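Exopolygalacturonase (Yersinia enterocolitica, PDB 2UVF) is a family 28 glycoside hydrolase that cleaves polygalacturonic acid, the backbone of pectin, from chain ends, probably releasing digalacturonic acid. Local coordinates at residues 42-47 with 390-395; 279-282 with 288-291; 294-299 with 324-329; 575-580 with 589-594. One frame throughout, in Å; residues are numbered along the deposited sequence.

Interaction 1: residues 42-47 with 390-395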
loop_
_atom_site.group_PDB
_atom_site.type_symbol
_atom_site.label_atom_id
_atom_site.label_comp_id
_atom_site.label_asym_id
_atom_site.label_seq_id
_atom_site.Cartn_x
_atom_site.Cartn_y
_atom_site.Cartn_z
ATOM N N GLN A 42 15.584 -13.570 3.709
ATOM C CA GLN A 42 15.626 -13.374 2.262
ATOM C C GLN A 42 15.975 -11.944 1.913
ATOM O O GLN A 42 15.858 -11.051 2.742
ATOM C CB GLN A 42 14.274 -13.734 1.634
ATOM C CG GLN A 42 13.167 -12.764 2.009
ATOM C CD GLN A 42 11.793 -13.306 1.768
ATOM O OE1 GLN A 42 11.152 -12.950 0.785
ATOM N NE2 GLN A 42 11.318 -14.167 2.668
ATOM N N VAL A 43 16.424 -11.741 0.685
ATOM C CA VAL A 43 16.524 -10.409 0.107
ATOM C C VAL A 43 15.230 -10.205 -0.682
ATOM O O VAL A 43 14.908 -11.031 -1.546
ATOM C CB VAL A 43 17.750 -10.255 -0.833
ATOM C CG1 VAL A 43 17.902 -8.810 -1.303
ATOM C CG2 VAL A 43 19.021 -10.716 -0.131
ATOM N N PRO A 44 14.447 -9.159 -0.338
ATOM C CA PRO A 44 13.312 -8.783 -1.181
ATOM C C PRO A 44 13.790 -8.409 -2.583
ATOM O O PRO A 44 14.916 -7.928 -2.750
ATOM C CB PRO A 44 12.721 -7.553 -0.458
ATOM C CG PRO A 44 13.187 -7.691 0.960
ATOM C CD PRO A 44 14.553 -8.306 0.860
ATOM N N THR A 45 12.926 -8.650 -3.571
ATOM C CA THR A 45 13.193 -8.381 -4.998
ATOM C C THR A 45 13.885 -7.046 -5.292
ATOM O O THR A 45 13.362 -5.966 -4.986
ATOM C CB THR A 45 11.876 -8.489 -5.800
ATOM O OG1 THR A 45 11.495 -9.869 -5.887
ATOM C CG2 THR A 45 12.009 -7.878 -7.196
ATOM N N LEU A 46 15.065 -7.150 -5.902
ATOM C CA LEU A 46 15.896 -6.011 -6.287
ATOM C C LEU A 46 16.277 -5.091 -5.114
ATOM O O LEU A 46 16.756 -3.961 -5.325
ATOM C CB LEU A 46 15.252 -5.231 -7.440
ATOM C CG LEU A 46 15.335 -5.875 -8.829
ATOM C CD1 LEU A 46 14.311 -5.286 -9.738
ATOM C CD2 LEU A 46 16.729 -5.702 -9.427
ATOM N N ALA A 47 16.076 -5.590 -3.892
ATOM C CA ALA A 47 16.362 -4.846 -2.665
ATOM C C ALA A 47 17.869 -4.773 -2.363
ATOM O O ALA A 47 18.302 -4.863 -1.208
ATOM C CB ALA A 47 15.594 -5.459 -1.479
ATOM N N ASN A 390 2.820 -11.752 -5.690
ATOM C CA ASN A 390 4.026 -11.697 -4.854
ATOM C C ASN A 390 4.507 -10.246 -4.635
ATOM O O ASN A 390 5.492 -9.813 -5.218
ATOM C CB ASN A 390 5.115 -12.626 -5.440
ATOM C CG ASN A 390 6.345 -12.744 -4.560
ATOM O OD1 ASN A 390 7.472 -12.671 -5.057
ATOM N ND2 ASN A 390 6.144 -12.937 -3.255
ATOM N N VAL A 391 3.777 -9.505 -3.804
ATOM C CA VAL A 391 4.090 -8.100 -3.490
ATOM C C VAL A 391 4.392 -7.874 -1.982
ATOM O O VAL A 391 3.988 -8.634 -1.118
ATOM C CB VAL A 391 3.008 -7.089 -4.030
ATOM C CG1 VAL A 391 2.601 -7.423 -5.491
ATOM C CG2 VAL A 391 1.765 -7.039 -3.138
ATOM N N MET A 392 5.135 -6.826 -1.682
ATOM C CA MET A 392 5.648 -6.627 -0.330
ATOM C C MET A 392 5.747 -5.141 -0.067
ATOM O O MET A 392 6.222 -4.417 -0.917
ATOM C CB MET A 392 7.037 -7.235 -0.244
ATOM C CG MET A 392 7.496 -7.540 1.128
ATOM S SD MET A 392 9.262 -7.890 1.054
ATOM C CE MET A 392 9.289 -9.536 0.337
ATOM N N VAL A 393 5.239 -4.701 1.084
ATOM C CA VAL A 393 5.352 -3.321 1.526
ATOM C C VAL A 393 5.812 -3.277 2.988
ATOM O O VAL A 393 5.119 -3.755 3.890
ATOM C CB VAL A 393 3.997 -2.577 1.376
ATOM C CG1 VAL A 393 4.035 -1.208 2.043
ATOM C CG2 VAL A 393 3.603 -2.427 -0.086
ATOM N N PHE A 394 6.977 -2.676 3.223
ATOM C CA PHE A 394 7.482 -2.509 4.574
ATOM C C PHE A 394 8.175 -1.166 4.769
ATOM O O PHE A 394 8.625 -0.551 3.799
ATOM C CB PHE A 394 8.388 -3.685 4.979
ATOM C CG PHE A 394 9.695 -3.791 4.210
ATOM C CD1 PHE A 394 10.886 -3.401 4.804
ATOM C CD2 PHE A 394 9.740 -4.391 2.943
ATOM C CE1 PHE A 394 12.106 -3.544 4.143
ATOM C CE2 PHE A 394 10.959 -4.540 2.259
ATOM C CZ PHE A 394 12.139 -4.109 2.858
ATOM N N ASN A 395 8.216 -0.719 6.022
ATOM C CA ASN A 395 8.806 0.569 6.420
ATOM C C ASN A 395 8.193 1.816 5.814
ATOM O O ASN A 395 8.785 2.887 5.881
ATOM C CB ASN A 395 10.330 0.578 6.213
ATOM C CG ASN A 395 11.026 -0.454 7.067
ATOM O OD1 ASN A 395 10.380 -1.195 7.843
ATOM N ND2 ASN A 395 12.345 -0.556 6.899
#
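Pro44 meets Met392 and Phe394 at the tight, buried part of this contact. The ring carbon CB of Pro44 lies 3.8 Å from SD of Met392. CG of Pro44 is 4.1 Å from CE2 of Phe394. The side chains of Met392 and Phe394 each cross the proline at about a right angle, and CG of Pro44 approaches the plane of the Phe394 ring at a slant. Met392 starts with CG anti to its backbone N (chi1 -160°) and bends at chi3 (-75°). The bend sets SD against CB and CG of Pro44 and leaves CE beside CB of Pro44 and OE1 of Gln42. Phe427 meets the Phe394 ring with nearly parallel planes, and Val56 and Val366 touch Pro44 as well. The contact joins two domains. Pro44 opens a type II turn, Pro44 to Ala47, in a loop of the fibronectin type III region. Met392 and Phe394 stand on strand 391-394 of the right-handed parallel beta-helix that is the fold of family 28. The part around Pro44 is apolar, and the segments share no hydrogen bond. The looser side is at Gln42, which is partly exposed. Its extended chain comes at Met392 from the opposite direction, and OE1 of Gln42 only grazes CE of Met392 at 3.9 Å. The amide NE2 of Gln42 turns instead to the carbonyl O of Gln40.

Interaction 2: residues 279-282 with 288-291. With SO4 (sulfate ion), chain G.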
loop_
_atom_site.group_PDB
_atom_site.type_symbol
_atom_site.label_atom_id
_atom_site.label_comp_id
_atom_site.label_asym_id
_atom_site.label_seq_id
_atom_site.Cartn_x
_atom_site.Cartn_y
_atom_site.Cartn_z
ATOM N N THR A 279 -6.011 25.010 5.907
ATOM C CA THR A 279 -4.774 24.817 6.671
ATOM C C THR A 279 -3.852 23.926 5.841
ATOM O O THR A 279 -4.077 22.709 5.719
ATOM C CB THR A 279 -5.060 24.149 8.028
ATOM O OG1 THR A 279 -6.156 24.821 8.663
ATOM C CG2 THR A 279 -3.833 24.179 8.919
ATOM N N ALA A 280 -2.807 24.548 5.301
ATOM C CA ALA A 280 -2.001 23.993 4.207
ATOM C C ALA A 280 -0.895 23.055 4.654
ATOM O O ALA A 280 -0.363 22.283 3.852
ATOM C CB ALA A 280 -1.398 25.132 3.403
ATOM N N GLU A 281 -0.521 23.193 5.927
ATOM C CA GLU A 281 0.509 22.402 6.577
ATOM C C GLU A 281 0.001 22.228 8.004
ATOM O O GLU A 281 -0.562 23.157 8.582
ATOM C CB GLU A 281 1.856 23.143 6.527
ATOM C CG GLU A 281 3.040 22.481 7.291
ATOM C CD GLU A 281 3.316 23.113 8.673
ATOM O OE1 GLU A 281 4.165 22.589 9.438
ATOM O OE2 GLU A 281 2.686 24.139 9.011
ATOM N N ILE A 282 0.104 21.013 8.532
ATOM C CA ILE A 282 -0.095 20.772 9.963
ATOM C C ILE A 282 1.250 20.317 10.585
ATOM O O ILE A 282 2.190 19.988 9.856
ATOM C CB ILE A 282 -1.239 19.742 10.257
ATOM C CG1 ILE A 282 -0.996 18.413 9.566
ATOM C CG2 ILE A 282 -2.635 20.337 9.916
ATOM C CD1 ILE A 282 -1.756 17.255 10.157
ATOM N N ARG A 288 6.674 16.906 13.256
ATOM C CA ARG A 288 7.171 17.116 11.893
ATOM C C ARG A 288 6.062 17.774 11.090
ATOM O O ARG A 288 4.900 17.711 11.480
ATOM C CB ARG A 288 7.599 15.787 11.269
ATOM C CG ARG A 288 8.733 15.090 12.042
ATOM C CD ARG A 288 9.323 14.019 11.202
ATOM N NE ARG A 288 10.256 13.220 11.962
ATOM C CZ ARG A 288 10.766 12.070 11.532
ATOM N NH1 ARG A 288 10.409 11.602 10.343
ATOM N NH2 ARG A 288 11.631 11.396 12.283
ATOM N N SER A 289 6.412 18.446 10.003
ATOM C CA SER A 289 5.395 19.094 9.168
ATOM C C SER A 289 4.816 18.109 8.134
ATOM O O SER A 289 5.571 17.397 7.461
ATOM C CB SER A 289 6.002 20.299 8.461
ATOM O OG SER A 289 6.531 19.908 7.203
ATOM N N LEU A 290 3.484 18.051 8.047
ATOM C CA LEU A 290 2.787 17.336 6.963
ATOM C C LEU A 290 2.050 18.293 6.041
ATOM O O LEU A 290 1.317 19.158 6.537
ATOM C CB LEU A 290 1.744 16.384 7.539
ATOM C CG LEU A 290 2.221 15.073 8.111
ATOM C CD1 LEU A 290 1.029 14.395 8.724
ATOM C CD2 LEU A 290 2.844 14.221 7.011
ATOM N N PRO A 291 2.200 18.118 4.697
ATOM C CA PRO A 291 1.376 18.881 3.750
ATOM C C PRO A 291 -0.068 18.423 3.758
ATOM O O PRO A 291 -0.336 17.225 3.939
ATOM C CB PRO A 291 2.005 18.566 2.379
ATOM C CG PRO A 291 2.589 17.203 2.545
ATOM C CD PRO A 291 3.145 17.225 3.989
HETATM S S SO4 G . 7.391 11.684 7.648
HETATM O O1 SO4 G . 8.614 11.067 7.128
HETATM O O2 SO4 G . 7.749 12.573 8.750
HETATM O O3 SO4 G . 6.669 12.455 6.636
HETATM O O4 SO4 G . 6.509 10.622 8.107
#
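The carboxylate of Glu281 reaches across to Ser289, where OE1 of Glu281 lies 3.1 Å from CB of Ser289. This is a tight approach of oxygen to carbon, with no hydrogen bond. The glutamate chain bends at chi2 (-100°), which lays its end alongside the neighbouring strand. The other flat group is the guanidinium of Arg288, and its edge is turned to a bound sulfate. NH1 of Arg288 donates a hydrogen bond of 3.2 Å to O2 of the sulfate. This oxygen lies near the guanidinium plane, at its edge. The OH of Tyr94 bonds to the same sulfate, which probably comes from the crystallisation liquor. The Arg288 side chain also touches Pro93 and Tyr94 of helix 92-100.

The two backbones are joined by a reciprocal pair of bonds. Ile282 N donates to Leu290 O at 3.0 Å, and Leu290 N donates to Ile282 O at 2.9 Å. Two CA-H...O contacts flank them. CA of Glu281 is 3.3 Å from O of Leu290, and CA of Ser289 is 3.4 Å from O of Ile282. Ile282 and Leu290 put their side chains on one face of the sheet, where CG1 of Ile282 meets CB of Leu290 at 4.0 Å. Leu290 is buried against Phe397 and Asp399 of strand 397-399 and Gln373 of strand 371-373. Glu281 and Pro291, the adjacent non-hydrogen-bonded pair, face the other way. Strands 280-283 and 289-293 thus form an antiparallel beta hairpin that lies against the parallel strands of the family 28 beta-helix.

Interaction 3: residues 294-299 with 324-329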
loop_
_atom_site.group_PDB
_atom_site.type_symbol
_atom_site.label_atom_id
_atom_site.label_comp_id
_atom_site.label_asym_id
_atom_site.label_seq_id
_atom_site.Cartn_x
_atom_site.Cartn_y
_atom_site.Cartn_z
ATOM N N VAL A 294 -6.199 19.958 -0.591
ATOM C CA VAL A 294 -7.640 20.218 -0.510
ATOM C C VAL A 294 -8.449 18.954 -0.835
ATOM O O VAL A 294 -8.093 18.202 -1.768
ATOM C CB VAL A 294 -8.068 21.437 -1.422
ATOM C CG1 VAL A 294 -7.904 21.116 -2.901
ATOM C CG2 VAL A 294 -9.503 21.886 -1.114
ATOM N N ALA A 295 -9.512 18.729 -0.056
ATOM C CA ALA A 295 -10.484 17.656 -0.316
ATOM C C ALA A 295 -11.624 18.101 -1.226
ATOM O O ALA A 295 -12.501 18.888 -0.837
ATOM C CB ALA A 295 -11.029 17.044 1.002
ATOM N N SER A 296 -11.618 17.574 -2.447
ATOM C CA SER A 296 -12.503 18.078 -3.501
ATOM C C SER A 296 -13.533 17.050 -3.958
ATOM O O SER A 296 -13.532 15.911 -3.490
ATOM C CB SER A 296 -11.659 18.549 -4.681
ATOM O OG SER A 296 -12.420 19.308 -5.606
ATOM N N LYS A 297 -14.415 17.472 -4.869
ATOM C CA LYS A 297 -15.327 16.563 -5.586
ATOM C C LYS A 297 -15.482 16.970 -7.064
ATOM O O LYS A 297 -14.845 17.931 -7.515
ATOM C CB LYS A 297 -16.674 16.430 -4.858
ATOM C CG LYS A 297 -17.388 17.727 -4.623
ATOM C CD LYS A 297 -18.495 17.573 -3.631
ATOM C CE LYS A 297 -19.007 18.954 -3.251
ATOM N NZ LYS A 297 -20.147 18.910 -2.311
ATOM N N ASN A 298 -16.289 16.251 -7.843
ATOM C CA ASN A 298 -16.324 16.585 -9.272
ATOM C C ASN A 298 -16.806 17.994 -9.558
ATOM O O ASN A 298 -16.262 18.652 -10.427
ATOM C CB ASN A 298 -16.941 15.500 -10.201
ATOM C CG ASN A 298 -18.326 15.037 -9.799
ATOM O OD1 ASN A 298 -19.142 15.787 -9.295
ATOM N ND2 ASN A 298 -18.602 13.785 -10.078
ATOM N N SER A 299 -17.743 18.477 -8.747
ATOM C CA SER A 299 -18.362 19.789 -8.919
ATOM C C SER A 299 -17.539 20.946 -8.360
ATOM O O SER A 299 -17.876 22.107 -8.600
ATOM C CB SER A 299 -19.741 19.793 -8.268
ATOM O OG SER A 299 -19.649 19.601 -6.864
ATOM N N ASN A 324 -17.606 11.368 -15.600
ATOM C CA ASN A 324 -16.564 10.594 -16.271
ATOM C C ASN A 324 -15.224 11.310 -16.413
ATOM O O ASN A 324 -14.177 10.662 -16.422
ATOM C CB ASN A 324 -17.032 10.107 -17.659
ATOM C CG ASN A 324 -17.940 8.885 -17.584
ATOM O OD1 ASN A 324 -18.992 8.846 -18.233
ATOM N ND2 ASN A 324 -17.544 7.886 -16.794
ATOM N N ALA A 325 -15.264 12.630 -16.573
ATOM C CA ALA A 325 -14.052 13.414 -16.743
ATOM C C ALA A 325 -13.244 13.420 -15.431
ATOM O O ALA A 325 -12.037 13.203 -15.434
ATOM C CB ALA A 325 -14.384 14.828 -17.197
ATOM N N TYR A 326 -13.939 13.641 -14.328
ATOM C CA TYR A 326 -13.363 13.549 -12.990
ATOM C C TYR A 326 -12.900 12.126 -12.607
ATOM O O TYR A 326 -11.799 11.953 -12.038
ATOM C CB TYR A 326 -14.368 14.105 -11.968
ATOM C CG TYR A 326 -13.783 14.369 -10.604
ATOM C CD1 TYR A 326 -12.996 15.512 -10.360
ATOM C CD2 TYR A 326 -14.023 13.478 -9.539
ATOM C CE1 TYR A 326 -12.454 15.756 -9.067
ATOM C CE2 TYR A 326 -13.486 13.703 -8.267
ATOM C CZ TYR A 326 -12.700 14.835 -8.046
ATOM O OH TYR A 326 -12.198 15.043 -6.800
ATOM N N GLY A 327 -13.717 11.124 -12.931
ATOM C CA GLY A 327 -13.435 9.734 -12.582
ATOM C C GLY A 327 -12.354 9.021 -13.382
ATOM O O GLY A 327 -11.763 8.031 -12.904
ATOM N N GLN A 328 -12.077 9.503 -14.597
ATOM C CA GLN A 328 -11.189 8.769 -15.505
ATOM C C GLN A 328 -9.990 9.543 -16.053
ATOM O O GLN A 328 -8.989 8.950 -16.434
ATOM C CB GLN A 328 -11.995 8.149 -16.678
ATOM C CG GLN A 328 -13.211 7.309 -16.287
ATOM C CD GLN A 328 -12.875 6.134 -15.357
ATOM O OE1 GLN A 328 -13.687 5.734 -14.552
ATOM N NE2 GLN A 328 -11.689 5.596 -15.475
ATOM N N ARG A 329 -10.085 10.860 -16.083
ATOM C CA ARG A 329 -9.149 11.651 -16.877
ATOM C C ARG A 329 -8.090 12.452 -16.097
ATOM O O ARG A 329 -7.311 13.190 -16.697
ATOM C CB ARG A 329 -9.917 12.550 -17.867
ATOM C CG ARG A 329 -10.935 11.814 -18.773
ATOM C CD ARG A 329 -10.254 11.018 -19.855
ATOM N NE ARG A 329 -9.268 11.852 -20.534
ATOM C CZ ARG A 329 -8.200 11.387 -21.167
ATOM N NH1 ARG A 329 -7.959 10.073 -21.220
ATOM N NH2 ARG A 329 -7.363 12.245 -21.753
#
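Asn298 and Tyr326 carry the contact between the loop 294-299 and helix 322-328. Along the helix, Ala325 comes first and is buried against Val312, Ala315 and Val316 of helix 307-317. Tyr326 then turns to the loop. Its CG is anti to the backbone N (chi1 -166°), which swings the ring out under the backbone of Lys297 and Asn298. CB of Asn298 lies 3.4 Å from CG of Tyr326, over the root of the ring. CA of Asn298 sits over the centre of the same face, 3.7 Å from the ring centroid and 14° off the normal. This is a CH-pi contact. The carbonyl carbon of Lys297 is farther toward the rim, 3.6 Å above the ring plane. At the far end, OH of Tyr326 passes 3.7 Å from O of Ser296 and bonds instead to ND2 of Asn378. Further on, the backbone N of Arg329 bonds back to O of Ala325. Arg330, just beyond, makes a cation-pi contact with the Tyr326 ring and bonds through NE to O of Tyr326. The link between the segments is therefore dispersion with a weak CH-pi component. The ring serves as a platform for the loop backbone, while its hydroxyl is satisfied by a third part of the chain.

Interaction 4: residues 575-580 with 589-594. With SO4 (sulfate ion), chain F.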
loop_
_atom_site.group_PDB
_atom_site.type_symbol
_atom_site.label_atom_id
_atom_site.label_comp_id
_atom_site.label_asym_id
_atom_site.label_seq_id
_atom_site.Cartn_x
_atom_site.Cartn_y
_atom_site.Cartn_z
ATOM N N SER A 575 -17.960 -19.260 11.534
ATOM C CA SER A 575 -16.986 -18.331 12.101
ATOM C C SER A 575 -16.901 -18.360 13.637
ATOM O O SER A 575 -17.891 -18.641 14.309
ATOM C CB SER A 575 -17.308 -16.925 11.609
ATOM O OG SER A 575 -17.275 -16.873 10.191
ATOM N N GLU A 576 -15.723 -18.074 14.197
ATOM C CA GLU A 576 -15.582 -17.984 15.663
ATOM C C GLU A 576 -14.810 -16.756 16.183
ATOM O O GLU A 576 -13.830 -16.332 15.575
ATOM C CB GLU A 576 -15.026 -19.284 16.277
ATOM C CG GLU A 576 -13.578 -19.589 15.966
ATOM C CD GLU A 576 -13.382 -20.068 14.552
ATOM O OE1 GLU A 576 -14.311 -20.713 14.012
ATOM O OE2 GLU A 576 -12.299 -19.791 13.978
ATOM N N PHE A 577 -15.262 -16.238 17.331
ATOM C CA PHE A 577 -14.712 -15.043 17.970
ATOM C C PHE A 577 -14.239 -15.331 19.405
ATOM O O PHE A 577 -15.020 -15.232 20.359
ATOM C CB PHE A 577 -15.763 -13.929 17.979
ATOM C CG PHE A 577 -16.267 -13.560 16.618
ATOM C CD1 PHE A 577 -17.365 -14.219 16.061
ATOM C CD2 PHE A 577 -15.651 -12.542 15.886
ATOM C CE1 PHE A 577 -17.836 -13.880 14.791
ATOM C CE2 PHE A 577 -16.115 -12.200 14.616
ATOM C CZ PHE A 577 -17.207 -12.865 14.067
ATOM N N ASN A 578 -12.956 -15.654 19.543
ATOM C CA ASN A 578 -12.369 -16.057 20.811
ATOM C C ASN A 578 -11.407 -15.056 21.445
ATOM O O ASN A 578 -10.486 -14.557 20.793
ATOM C CB ASN A 578 -11.699 -17.417 20.654
ATOM C CG ASN A 578 -12.680 -18.470 20.184
ATOM O OD1 ASN A 578 -13.903 -18.323 20.386
ATOM N ND2 ASN A 578 -12.174 -19.504 19.517
ATOM N N LYS A 579 -11.650 -14.774 22.724
ATOM C CA LYS A 579 -10.834 -13.854 23.506
ATOM C C LYS A 579 -10.817 -12.462 22.884
ATOM O O LYS A 579 -9.765 -11.856 22.695
ATOM C CB LYS A 579 -9.418 -14.408 23.708
ATOM C CG LYS A 579 -9.391 -15.871 24.170
ATOM C CD LYS A 579 -8.028 -16.507 23.921
ATOM C CE LYS A 579 -6.977 -15.903 24.839
ATOM N NZ LYS A 579 -7.502 -15.875 26.235
ATOM N N VAL A 580 -12.008 -11.973 22.555
ATOM C CA VAL A 580 -12.188 -10.593 22.137
ATOM C C VAL A 580 -12.677 -9.836 23.377
ATOM O O VAL A 580 -13.795 -10.059 23.843
ATOM C CB VAL A 580 -13.212 -10.465 20.974
ATOM C CG1 VAL A 580 -13.284 -9.010 20.466
ATOM C CG2 VAL A 580 -12.887 -11.420 19.843
ATOM N N THR A 589 -23.868 -3.593 25.223
ATOM C CA THR A 589 -23.368 -4.955 24.943
ATOM C C THR A 589 -22.536 -4.992 23.667
ATOM O O THR A 589 -22.934 -4.418 22.647
ATOM C CB THR A 589 -24.501 -6.037 24.804
ATOM O OG1 THR A 589 -25.432 -5.660 23.777
ATOM C CG2 THR A 589 -25.223 -6.241 26.096
ATOM N N PRO A 590 -21.382 -5.686 23.712
ATOM C CA PRO A 590 -20.519 -5.684 22.536
ATOM C C PRO A 590 -21.085 -6.453 21.338
ATOM O O PRO A 590 -20.981 -5.982 20.207
ATOM C CB PRO A 590 -19.234 -6.321 23.054
ATOM C CG PRO A 590 -19.640 -7.169 24.190
ATOM C CD PRO A 590 -20.808 -6.475 24.818
ATOM N N TRP A 591 -21.715 -7.597 21.597
ATOM C CA TRP A 591 -22.097 -8.554 20.550
ATOM C C TRP A 591 -23.528 -8.437 20.003
ATOM O O TRP A 591 -24.502 -8.544 20.753
ATOM C CB TRP A 591 -21.842 -9.965 21.053
ATOM C CG TRP A 591 -20.379 -10.240 21.267
ATOM C CD1 TRP A 591 -19.752 -10.480 22.461
ATOM C CD2 TRP A 591 -19.361 -10.285 20.263
ATOM N NE1 TRP A 591 -18.412 -10.686 22.256
ATOM C CE2 TRP A 591 -18.144 -10.569 20.917
ATOM C CE3 TRP A 591 -19.359 -10.123 18.869
ATOM C CZ2 TRP A 591 -16.936 -10.693 20.224
ATOM C CZ3 TRP A 591 -18.152 -10.243 18.186
ATOM C CH2 TRP A 591 -16.962 -10.525 18.865
ATOM N N HIS A 592 -23.630 -8.231 18.689
ATOM C CA HIS A 592 -24.915 -8.093 17.985
ATOM C C HIS A 592 -24.952 -8.956 16.726
ATOM O O HIS A 592 -24.300 -8.640 15.726
ATOM C CB HIS A 592 -25.193 -6.628 17.626
ATOM C CG HIS A 592 -25.440 -5.756 18.811
ATOM N ND1 HIS A 592 -24.418 -5.204 19.557
ATOM C CD2 HIS A 592 -26.595 -5.333 19.381
ATOM C CE1 HIS A 592 -24.935 -4.481 20.536
ATOM N NE2 HIS A 592 -26.253 -4.544 20.452
ATOM N N PHE A 593 -25.731 -10.038 16.782
ATOM C CA PHE A 593 -25.781 -11.039 15.708
ATOM C C PHE A 593 -27.167 -11.287 15.112
ATOM O O PHE A 593 -28.083 -11.714 15.824
ATOM C CB PHE A 593 -25.267 -12.383 16.220
ATOM C CG PHE A 593 -23.803 -12.421 16.473
ATOM C CD1 PHE A 593 -23.319 -12.474 17.774
ATOM C CD2 PHE A 593 -22.903 -12.431 15.413
ATOM C CE1 PHE A 593 -21.954 -12.529 18.018
ATOM C CE2 PHE A 593 -21.544 -12.482 15.646
ATOM C CZ PHE A 593 -21.064 -12.532 16.956
ATOM N N SER A 594 -27.311 -11.058 13.807
ATOM C CA SER A 594 -28.487 -11.549 13.082
ATOM C C SER A 594 -28.083 -12.303 11.823
ATOM O O SER A 594 -27.083 -11.961 11.186
ATOM C CB SER A 594 -29.496 -10.427 12.765
ATOM O OG SER A 594 -29.043 -9.533 11.754
HETATM S S SO4 F . -26.103 -1.193 22.139
HETATM O O1 SO4 F . -25.436 -2.346 22.736
HETATM O O2 SO4 F . -25.592 0.058 22.692
HETATM O O3 SO4 F . -25.878 -1.173 20.693
HETATM O O4 SO4 F . -27.545 -1.299 22.396
#
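Phe577, Trp591 and Phe593 form an aromatic cluster near the C-terminal end of the parallel beta-helix. Phe577 stands on strand 576-583. Trp591 and Phe593 lie on the chain that leads into and forms strand 593-594. The six-membered ring of Trp591 meets Phe577 obliquely, with the planes at 53° and CZ3 of Trp591 over one face of Phe577 near its rim. The nearest pair is CB of Phe577 and CH2 of Trp591, at 3.7 Å. The Phe593 and Phe577 side chains point in opposite directions with their ring planes at 49°, and CE2 of Phe593 is 4.1 Å from CE1 of Phe577. Val580 comes to the edge of the indole, with its CB 3.8 Å from CZ2 of Trp591. Phe582 adds an edge-to-face ring to Trp591, and Ile569 touches both Trp591 and Phe593. A sulfate, probably from the crystallisation liquor, binds at the start of the segment 589-594. Its O1 accepts a bond of 3.2 Å from N of Thr589 and lies at the edge of the His592 ring. No polar bond links the two segments. They meet through obliquely set rings and a valine, so dispersion and buried apolar surface account for the contact.

In the fold
Interaction 1 fastens the fibronectin type III region to the beta-helix, while interactions 2 and 3 lie in the chain between strands 276-277 and 334-339. Those two adjoin in sequence, with centres 23 Å apart, and do not otherwise touch. Interaction 3 is near the substrate site: the Tyr326 side chain is about 9 Å from a bound galacturonic acid. Interaction 2 is about 30 Å from interaction 1 between centres, with nearest atoms about 10 Å apart, and its Pro291 side chain is about 6 Å from a nickel ion. Interaction 4 is remote, with its centre about 36 Å from that of interaction 1 and 40 Å from those of interactions 2 and 3.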